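Local coordinates for protein tRNA dimethylallyltransferase (Staphylococcus epidermidis ATCC 12228, PDB 3D3Q) that probably transfers a dimethylallyl group from dimethylallyl diphosphate onto the adenine at position 37 of tRNAs that read codons beginning with uridine, at residues K155-D160 against L182-K187; P63-D68 against E86-D91. All blocks are in the same frame, centred on the assembly; numbering follows the deposited sequence.

In the fold
The two contacts lie in series along the chain, contact 2 closing before contact 1 opens, with their centres about 35 Å apart and their nearest atoms about 18 Å apart. Contact 2 belongs to the P-loop NTPase-like core: it joins strand 64-65, an outermost strand of the parallel sheet, to helix 78-94. Contact 1 lies among helices and loops, with no strand between its segments, where helix 155-160 meets the N-terminal part of helix 184-192, about 25 Å from the chain centre. Strand 197-204, following that helix, returns the chain to the sheet. One contact therefore packs the sheet margin, the other the helices of the long excursion between strands 98-102 and 197-204.

Contact 1: K155-D160 against L182-K187; sequences KESAKD and LLSSRK
Ser-184 meets Glu-156 and Ser-157 with its CB and OG, and these three side chains, joined by the tip of Leu-183, make up the contact between helix 155-160 and the N-terminal part of helix 184-192. The backbones come close: the CA atoms of Ser-157 and Ser-184 are 5.4 Å apart, a spacing that small side chains permit. Ser-157 and Ser-184 both point their CB toward the opposite segment, yet their hydroxyls do not pair. Across the contact Ser-157 OG meets carbon, 3.4 Å from Ser-184 CB and beside the CD1 methyl of Leu-183, while its hydrogen bond goes to a residue adjoining one of the segments. The CB of Leu-183 does not face the other helix; the side chain comes nearer at its end, with CG anti to the backbone N (chi1 169°) and CD1 making the approach.

Glu-156 passes alongside Ser-184 with its aliphatic part. Its CB is 3.6 Å from Ser-184 OG, and its CG is 3.8 Å from Ser-184 CB. With chi1 at 179° the chain runs out extended past the serine, and the carboxylate has a long, weak ion pair with Lys-188. Asp-154, just before helix 155-160, links the two segments by two hydrogen bonds: OD1 to Ser-184 OG, and OD2 from Ser-157 N.

This is close helix-helix packing through small residues, outside the parallel sheet and away from the annotated sites; the summed buried surface is just 159 Å². Behind it, Ala-158 packs on His-147, Leu-150 and Ala-151 of helix 143-153, while Leu-183 rests on Ala-172 and Tyr-175 of helix 166-179, so the contact sits within a cluster of four helices.

Contact 2: P63-D68 against E86-D91; sequences PHYMID and EKYIKD
Tyr-65 and Tyr-88 mark the closest backbone approach between segments 63-68 and 86-91, yet their CA atoms are still 8.1 Å apart, a gap bridged by side chains alone. Residues 64-65 form a short strand with extended backbone angles, which Met-66 breaks with a positive phi of 70°; residues 86-91 are regular helix. The arrangement is a helix packed beside an outermost strand of the parallel sheet in a P-loop NTPase-like alpha/beta fold. Strand 64-65 is held to strand 33-37 by backbone hydrogen bonds of Tyr-65 with Ile-35 and Ser-37.

The two tyrosines form an offset stack, with ring centroids 4.6 Å apart and planes inclined at 29°. The overlap is partial: CD2 of Tyr-88 lies over one face of the Tyr-65 ring, displaced toward its rim. Both rings leave the backbone with CG anti to the carbonyl carbon, which turns each ring toward the other segment, where they overlap. Tyr-65 OH is hydrogen-bonded to Glu-34 OE1 on the neighbouring strand, and the Tyr-65 side chain also touches Ile-92 further along helix 78-94.

Selenomethionine Met-66 adds a looser contact, its SE 4.4 Å from Tyr-88 CE1 and approaching the ring obliquely; it also packs on Phe-81 and Arg-84 of the same helix. The CH-pi geometry is close to axial: Tyr-65 CB stands 4.0 Å from the centroid of the Tyr-88 ring, 6° from the ring normal.

Contact 1: K155-D160 against L182-K187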
ATOM      1  N   LYS A 155      24.563  -1.665 -17.074  1.00 45.57           N
ATOM      2  CA  LYS A 155      25.413  -2.820 -17.298  1.00 46.03           C
ATOM      3  C   LYS A 155      25.269  -3.815 -16.151  1.00 46.09           C
ATOM      4  O   LYS A 155      25.186  -5.027 -16.368  1.00 45.24           O
ATOM      5  CB  LYS A 155      26.865  -2.365 -17.438  1.00 46.65           C
ATOM      6  CG  LYS A 155      27.773  -3.352 -18.150  1.00 49.84           C
ATOM      7  CD  LYS A 155      27.387  -3.549 -19.621  1.00 52.98           C
ATOM      8  CE  LYS A 155      27.670  -2.308 -20.476  1.00 55.25           C
ATOM      9  NZ  LYS A 155      27.560  -2.616 -21.936  1.00 54.84           N
ATOM     10  N   GLU A 156      25.220  -3.302 -14.929  1.00 47.07           N
ATOM     11  CA  GLU A 156      25.086  -4.160 -13.761  1.00 47.44           C
ATOM     12  C   GLU A 156      23.823  -5.023 -13.802  1.00 46.57           C
ATOM     13  O   GLU A 156      23.876  -6.206 -13.467  1.00 46.78           O
ATOM     14  CB  GLU A 156      25.107  -3.314 -12.489  1.00 48.84           C
ATOM     15  CG  GLU A 156      24.956  -4.138 -11.231  1.00 52.49           C
ATOM     16  CD  GLU A 156      25.668  -3.504 -10.057  1.00 54.35           C
ATOM     17  OE1 GLU A 156      26.858  -3.170 -10.214  1.00 58.09           O
ATOM     18  OE2 GLU A 156      25.061  -3.364  -8.980  1.00 54.82           O
ATOM     19  N   SER A 157      22.698  -4.439 -14.215  1.00 44.68           N
ATOM     20  CA  SER A 157      21.441  -5.185 -14.290  1.00 44.35           C
ATOM     21  C   SER A 157      21.454  -6.263 -15.373  1.00 45.30           C
ATOM     22  O   SER A 157      21.233  -7.444 -15.089  1.00 44.77           O
ATOM     23  CB  SER A 157      20.256  -4.245 -14.541  1.00 43.50           C
ATOM     24  OG  SER A 157      19.604  -3.873 -13.321  1.00 41.65           O
ATOM     25  N   ALA A 158      21.709  -5.861 -16.617  1.00 46.08           N
ATOM     26  CA  ALA A 158      21.736  -6.813 -17.726  1.00 46.61           C
ATOM     27  C   ALA A 158      22.796  -7.882 -17.486  1.00 46.98           C
ATOM     28  O   ALA A 158      22.742  -8.965 -18.068  1.00 47.03           O
ATOM     29  CB  ALA A 158      22.005  -6.086 -19.038  1.00 46.19           C
ATOM     30  N   LYS A 159      23.762  -7.574 -16.631  1.00 47.17           N
ATOM     31  CA  LYS A 159      24.810  -8.530 -16.324  1.00 47.95           C
ATOM     32  C   LYS A 159      24.209  -9.790 -15.684  1.00 48.43           C
ATOM     33  O   LYS A 159      24.283 -10.870 -16.251  1.00 47.95           O
ATOM     34  CB  LYS A 159      25.852  -7.907 -15.389  1.00 48.84           C
ATOM     35  CG  LYS A 159      27.055  -8.798 -15.095  1.00 49.96           C
ATOM     36  CD  LYS A 159      27.928  -8.219 -13.983  1.00 51.69           C
ATOM     37  CE  LYS A 159      29.057  -9.175 -13.590  1.00 52.69           C
ATOM     38  NZ  LYS A 159      29.897  -8.647 -12.457  1.00 52.32           N
ATOM     39  N   ASP A 160      23.589  -9.662 -14.522  1.00 48.98           N
ATOM     40  CA  ASP A 160      23.021 -10.837 -13.871  1.00 51.03           C
ATOM     41  C   ASP A 160      21.663 -11.326 -14.430  1.00 50.71           C
ATOM     42  O   ASP A 160      21.427 -12.537 -14.509  1.00 53.86           O
ATOM     43  CB  ASP A 160      22.849 -10.565 -12.405  1.00 54.40           C
ATOM     44  CG  ASP A 160      21.996  -9.382 -12.178  1.00 58.23           C
ATOM     45  OD1 ASP A 160      22.560  -8.269 -12.016  1.00 61.10           O
ATOM     46  OD2 ASP A 160      20.755  -9.565 -12.207  1.00 59.34           O
ATOM     47  N   LEU A 182      19.850   5.036 -12.703  1.00 56.02           N
ATOM     48  CA  LEU A 182      20.321   3.691 -12.334  1.00 55.30           C
ATOM     49  C   LEU A 182      19.270   2.813 -11.604  1.00 53.62           C
ATOM     50  O   LEU A 182      18.743   3.211 -10.565  1.00 54.22           O
ATOM     51  CB  LEU A 182      21.602   3.876 -11.462  1.00 55.90           C
ATOM     52  CG  LEU A 182      22.008   5.317 -10.986  1.00 53.80           C
ATOM     53  CD1 LEU A 182      23.050   5.297  -9.856  1.00 52.37           C
ATOM     54  CD2 LEU A 182      22.570   6.086 -12.177  1.00 53.33           C
ATOM     55  N   LEU A 183      18.966   1.631 -12.146  1.00 50.52           N
ATOM     56  CA  LEU A 183      17.984   0.723 -11.523  1.00 48.28           C
ATOM     57  C   LEU A 183      18.603  -0.289 -10.565  1.00 45.90           C
ATOM     58  O   LEU A 183      18.086  -0.565  -9.481  1.00 44.30           O
ATOM     59  CB  LEU A 183      17.200  -0.055 -12.579  1.00 49.28           C
ATOM     60  CG  LEU A 183      16.316  -1.228 -12.062  1.00 51.03           C
ATOM     61  CD1 LEU A 183      17.141  -2.510 -11.934  1.00 54.22           C
ATOM     62  CD2 LEU A 183      15.667  -0.873 -10.729  1.00 49.85           C
ATOM     63  N   SER A 184      19.702  -0.867 -11.005  1.00 44.43           N
ATOM     64  CA  SER A 184      20.425  -1.822 -10.213  1.00 43.48           C
ATOM     65  C   SER A 184      20.949  -1.110  -8.967  1.00 44.32           C
ATOM     66  O   SER A 184      21.375  -1.761  -8.013  1.00 44.55           O
ATOM     67  CB  SER A 184      21.586  -2.352 -11.031  1.00 41.59           C
ATOM     68  OG  SER A 184      22.289  -1.268 -11.602  1.00 35.42           O
ATOM     69  N   SER A 185      20.928   0.223  -8.982  1.00 44.69           N
ATOM     70  CA  SER A 185      21.402   1.012  -7.842  1.00 45.69           C
ATOM     71  C   SER A 185      20.383   1.064  -6.714  1.00 46.49           C
ATOM     72  O   SER A 185      20.754   1.028  -5.537  1.00 45.51           O
ATOM     73  CB  SER A 185      21.743   2.446  -8.262  1.00 45.78           C
ATOM     74  OG  SER A 185      23.012   2.523  -8.893  1.00 45.88           O
ATOM     75  N   ARG A 186      19.103   1.176  -7.075  1.00 48.52           N
ATOM     76  CA  ARG A 186      18.022   1.218  -6.081  1.00 50.34           C
ATOM     77  C   ARG A 186      18.070  -0.149  -5.411  1.00 51.51           C
ATOM     78  O   ARG A 186      17.894  -0.279  -4.200  1.00 51.82           O
ATOM     79  CB  ARG A 186      16.645   1.396  -6.745  1.00 50.06           C
ATOM     80  CG  ARG A 186      15.547   1.896  -5.786  1.00 49.75           C
ATOM     81  CD  ARG A 186      14.144   1.727  -6.360  1.00 50.42           C
ATOM     82  NE  ARG A 186      13.685   0.338  -6.237  1.00 53.87           N
ATOM     83  CZ  ARG A 186      12.585  -0.163  -6.801  1.00 54.08           C
ATOM     84  NH1 ARG A 186      11.790   0.597  -7.552  1.00 56.15           N
ATOM     85  NH2 ARG A 186      12.283  -1.435  -6.618  1.00 52.45           N
ATOM     86  N   LYS A 187      18.326  -1.165  -6.228  1.00 51.09           N
ATOM     87  CA  LYS A 187      18.404  -2.514  -5.736  1.00 51.02           C
ATOM     88  C   LYS A 187      19.470  -2.564  -4.665  1.00 50.36           C
ATOM     89  O   LYS A 187      19.226  -3.020  -3.549  1.00 50.70           O
ATOM     90  CB  LYS A 187      18.743  -3.477  -6.871  1.00 52.56           C
ATOM     91  CG  LYS A 187      18.704  -4.933  -6.455  1.00 56.27           C
ATOM     92  CD  LYS A 187      19.033  -5.879  -7.607  1.00 58.60           C
ATOM     93  CE  LYS A 187      19.150  -7.326  -7.112  1.00 59.82           C
ATOM     94  NZ  LYS A 187      20.025  -7.419  -5.891  1.00 61.02           N
TER

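Contact 2: P63-D68 against E86-D91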
ATOM      1  N   PRO A  63      -4.512 -10.085  17.753  1.00 40.13           N
ATOM      2  CA  PRO A  63      -4.279  -8.746  18.306  1.00 40.32           C
ATOM      3  C   PRO A  63      -3.748  -7.724  17.293  1.00 39.75           C
ATOM      4  O   PRO A  63      -2.792  -8.002  16.574  1.00 39.18           O
ATOM      5  CB  PRO A  63      -3.281  -9.016  19.435  1.00 40.21           C
ATOM      6  CG  PRO A  63      -2.520 -10.203  18.937  1.00 39.66           C
ATOM      7  CD  PRO A  63      -3.619 -11.074  18.381  1.00 40.22           C
ATOM      8  N   HIS A  64      -4.376  -6.547  17.239  1.00 39.80           N
ATOM      9  CA  HIS A  64      -3.953  -5.491  16.320  1.00 40.76           C
ATOM     10  C   HIS A  64      -3.382  -4.253  17.055  1.00 42.95           C
ATOM     11  O   HIS A  64      -3.865  -3.864  18.121  1.00 41.97           O
ATOM     12  CB  HIS A  64      -5.117  -5.060  15.405  1.00 37.92           C
ATOM     13  CG  HIS A  64      -5.554  -6.107  14.426  1.00 36.17           C
ATOM     14  ND1 HIS A  64      -6.153  -5.794  13.224  1.00 36.89           N
ATOM     15  CD2 HIS A  64      -5.510  -7.461  14.474  1.00 35.64           C
ATOM     16  CE1 HIS A  64      -6.457  -6.903  12.575  1.00 35.10           C
ATOM     17  NE2 HIS A  64      -6.076  -7.930  13.313  1.00 33.58           N
ATOM     18  N   TYR A  65      -2.342  -3.649  16.477  1.00 44.46           N
ATOM     19  CA  TYR A  65      -1.713  -2.473  17.061  1.00 46.92           C
ATOM     20  C   TYR A  65      -1.823  -1.293  16.119  1.00 48.79           C
ATOM     21  O   TYR A  65      -2.124  -1.467  14.934  1.00 48.51           O
ATOM     22  CB  TYR A  65      -0.237  -2.732  17.360  1.00 46.24           C
ATOM     23  CG  TYR A  65      -0.010  -3.956  18.205  1.00 46.04           C
ATOM     24  CD1 TYR A  65       0.369  -5.160  17.623  1.00 45.12           C
ATOM     25  CD2 TYR A  65      -0.198  -3.920  19.592  1.00 46.83           C
ATOM     26  CE1 TYR A  65       0.561  -6.302  18.400  1.00 45.27           C
ATOM     27  CE2 TYR A  65      -0.015  -5.058  20.381  1.00 44.91           C
ATOM     28  CZ  TYR A  65       0.369  -6.241  19.782  1.00 44.46           C
ATOM     29  OH  TYR A  65       0.591  -7.348  20.560  1.00 42.99           O
HETATM   30  N   MSE A  66      -1.577  -0.095  16.651  1.00 50.14           N
HETATM   31  CA  MSE A  66      -1.653   1.125  15.857  1.00 52.49           C
HETATM   32  C   MSE A  66      -3.086   1.501  15.458  1.00 51.53           C
HETATM   33  O   MSE A  66      -3.292   2.170  14.444  1.00 50.60           O
HETATM   34  CB  MSE A  66      -0.811   0.965  14.594  1.00 57.56           C
HETATM   35  CG  MSE A  66       0.680   0.774  14.852  1.00 65.45           C
HETATM   36 SE   MSE A  66       1.568   2.366  15.545  1.00 71.33          SE
HETATM   37  CE  MSE A  66       1.407   3.474  13.951  1.00 69.78           C
ATOM     38  N   ILE A  67      -4.071   1.062  16.242  1.00 50.85           N
ATOM     39  CA  ILE A  67      -5.481   1.360  15.960  1.00 49.39           C
ATOM     40  C   ILE A  67      -6.147   2.004  17.183  1.00 48.87           C
ATOM     41  O   ILE A  67      -6.174   1.411  18.261  1.00 49.58           O
ATOM     42  CB  ILE A  67      -6.253   0.073  15.550  1.00 48.43           C
ATOM     43  CG1 ILE A  67      -5.573  -0.572  14.343  1.00 47.01           C
ATOM     44  CG2 ILE A  67      -7.699   0.410  15.206  1.00 47.68           C
ATOM     45  CD1 ILE A  67      -6.131  -1.887  13.967  1.00 46.08           C
ATOM     46  N   ASP A  68      -6.672   3.218  17.007  1.00 47.81           N
ATOM     47  CA  ASP A  68      -7.310   3.965  18.094  1.00 47.06           C
ATOM     48  C   ASP A  68      -6.304   4.253  19.202  1.00 46.44           C
ATOM     49  O   ASP A  68      -6.576   4.009  20.382  1.00 46.29           O
ATOM     50  CB  ASP A  68      -8.484   3.188  18.698  1.00 48.04           C
ATOM     51  CG  ASP A  68      -9.667   3.088  17.762  1.00 49.01           C
ATOM     52  OD1 ASP A  68     -10.073   4.129  17.197  1.00 51.42           O
ATOM     53  OD2 ASP A  68     -10.207   1.976  17.601  1.00 48.86           O
ATOM     54  N   GLU A  86       8.647  -0.079  14.955  1.00 40.01           N
ATOM     55  CA  GLU A  86       9.897  -0.794  15.239  1.00 40.70           C
ATOM     56  C   GLU A  86       9.872  -1.435  16.613  1.00 39.19           C
ATOM     57  O   GLU A  86      10.383  -2.534  16.795  1.00 37.95           O
ATOM     58  CB  GLU A  86      11.118   0.139  15.156  1.00 43.09           C
ATOM     59  CG  GLU A  86      11.346   0.793  13.796  1.00 48.93           C
ATOM     60  CD  GLU A  86      12.617   1.641  13.730  1.00 52.55           C
ATOM     61  OE1 GLU A  86      13.726   1.059  13.718  1.00 56.38           O
ATOM     62  OE2 GLU A  86      12.516   2.894  13.698  1.00 54.39           O
ATOM     63  N   LYS A  87       9.281  -0.754  17.585  1.00 38.58           N
ATOM     64  CA  LYS A  87       9.221  -1.308  18.924  1.00 38.74           C
ATOM     65  C   LYS A  87       8.318  -2.542  18.930  1.00 37.94           C
ATOM     66  O   LYS A  87       8.707  -3.586  19.443  1.00 37.92           O
ATOM     67  CB  LYS A  87       8.717  -0.253  19.916  1.00 40.10           C
ATOM     68  CG  LYS A  87       9.627   0.973  20.036  1.00 40.60           C
ATOM     69  CD  LYS A  87       8.944   2.109  20.799  1.00 42.69           C
ATOM     70  CE  LYS A  87       9.812   3.382  20.844  1.00 42.87           C
ATOM     71  NZ  LYS A  87       9.087   4.594  21.366  1.00 39.82           N
ATOM     72  N   TYR A  88       7.129  -2.426  18.341  1.00 36.95           N
ATOM     73  CA  TYR A  88       6.190  -3.543  18.282  1.00 37.15           C
ATOM     74  C   TYR A  88       6.767  -4.736  17.503  1.00 37.80           C
ATOM     75  O   TYR A  88       6.610  -5.894  17.893  1.00 37.94           O
ATOM     76  CB  TYR A  88       4.859  -3.112  17.646  1.00 37.25           C
ATOM     77  CG  TYR A  88       3.950  -2.258  18.523  1.00 39.23           C
ATOM     78  CD1 TYR A  88       3.666  -0.926  18.181  1.00 41.10           C
ATOM     79  CD2 TYR A  88       3.322  -2.792  19.657  1.00 38.28           C
ATOM     80  CE1 TYR A  88       2.778  -0.151  18.936  1.00 41.52           C
ATOM     81  CE2 TYR A  88       2.427  -2.022  20.423  1.00 38.86           C
ATOM     82  CZ  TYR A  88       2.162  -0.705  20.053  1.00 41.28           C
ATOM     83  OH  TYR A  88       1.289   0.069  20.787  1.00 40.69           O
ATOM     84  N   ILE A  89       7.441  -4.461  16.400  1.00 37.05           N
ATOM     85  CA  ILE A  89       8.021  -5.534  15.621  1.00 36.98           C
ATOM     86  C   ILE A  89       9.036  -6.329  16.459  1.00 37.79           C
ATOM     87  O   ILE A  89       9.188  -7.535  16.262  1.00 37.75           O
ATOM     88  CB  ILE A  89       8.699  -4.985  14.338  1.00 35.57           C
ATOM     89  CG1 ILE A  89       7.636  -4.350  13.430  1.00 33.73           C
ATOM     90  CG2 ILE A  89       9.438  -6.097  13.621  1.00 33.51           C
ATOM     91  CD1 ILE A  89       8.189  -3.660  12.198  1.00 30.08           C
ATOM     92  N   LYS A  90       9.738  -5.668  17.383  1.00 38.00           N
ATOM     93  CA  LYS A  90      10.714  -6.365  18.234  1.00 38.01           C
ATOM     94  C   LYS A  90       9.992  -7.112  19.349  1.00 38.13           C
ATOM     95  O   LYS A  90      10.284  -8.276  19.616  1.00 37.33           O
ATOM     96  CB  LYS A  90      11.724  -5.383  18.858  1.00 39.66           C
ATOM     97  CG  LYS A  90      13.033  -5.168  18.066  1.00 40.93           C
ATOM     98  CD  LYS A  90      14.034  -4.200  18.773  1.00 41.15           C
ATOM     99  CE  LYS A  90      13.513  -2.741  18.838  1.00 42.47           C
ATOM    100  NZ  LYS A  90      14.384  -1.752  19.553  1.00 39.46           N
ATOM    101  N   ASP A  91       9.050  -6.443  19.999  1.00 37.73           N
ATOM    102  CA  ASP A  91       8.312  -7.073  21.074  1.00 38.39           C
ATOM    103  C   ASP A  91       7.651  -8.346  20.558  1.00 38.89           C
ATOM    104  O   ASP A  91       7.722  -9.384  21.198  1.00 39.41           O
ATOM    105  CB  ASP A  91       7.258  -6.113  21.615  1.00 39.76           C
ATOM    106  CG  ASP A  91       6.566  -6.648  22.839  1.00 40.54           C
ATOM    107  OD1 ASP A  91       7.241  -6.780  23.882  1.00 41.54           O
ATOM    108  OD2 ASP A  91       5.357  -6.937  22.757  1.00 39.83           O
TER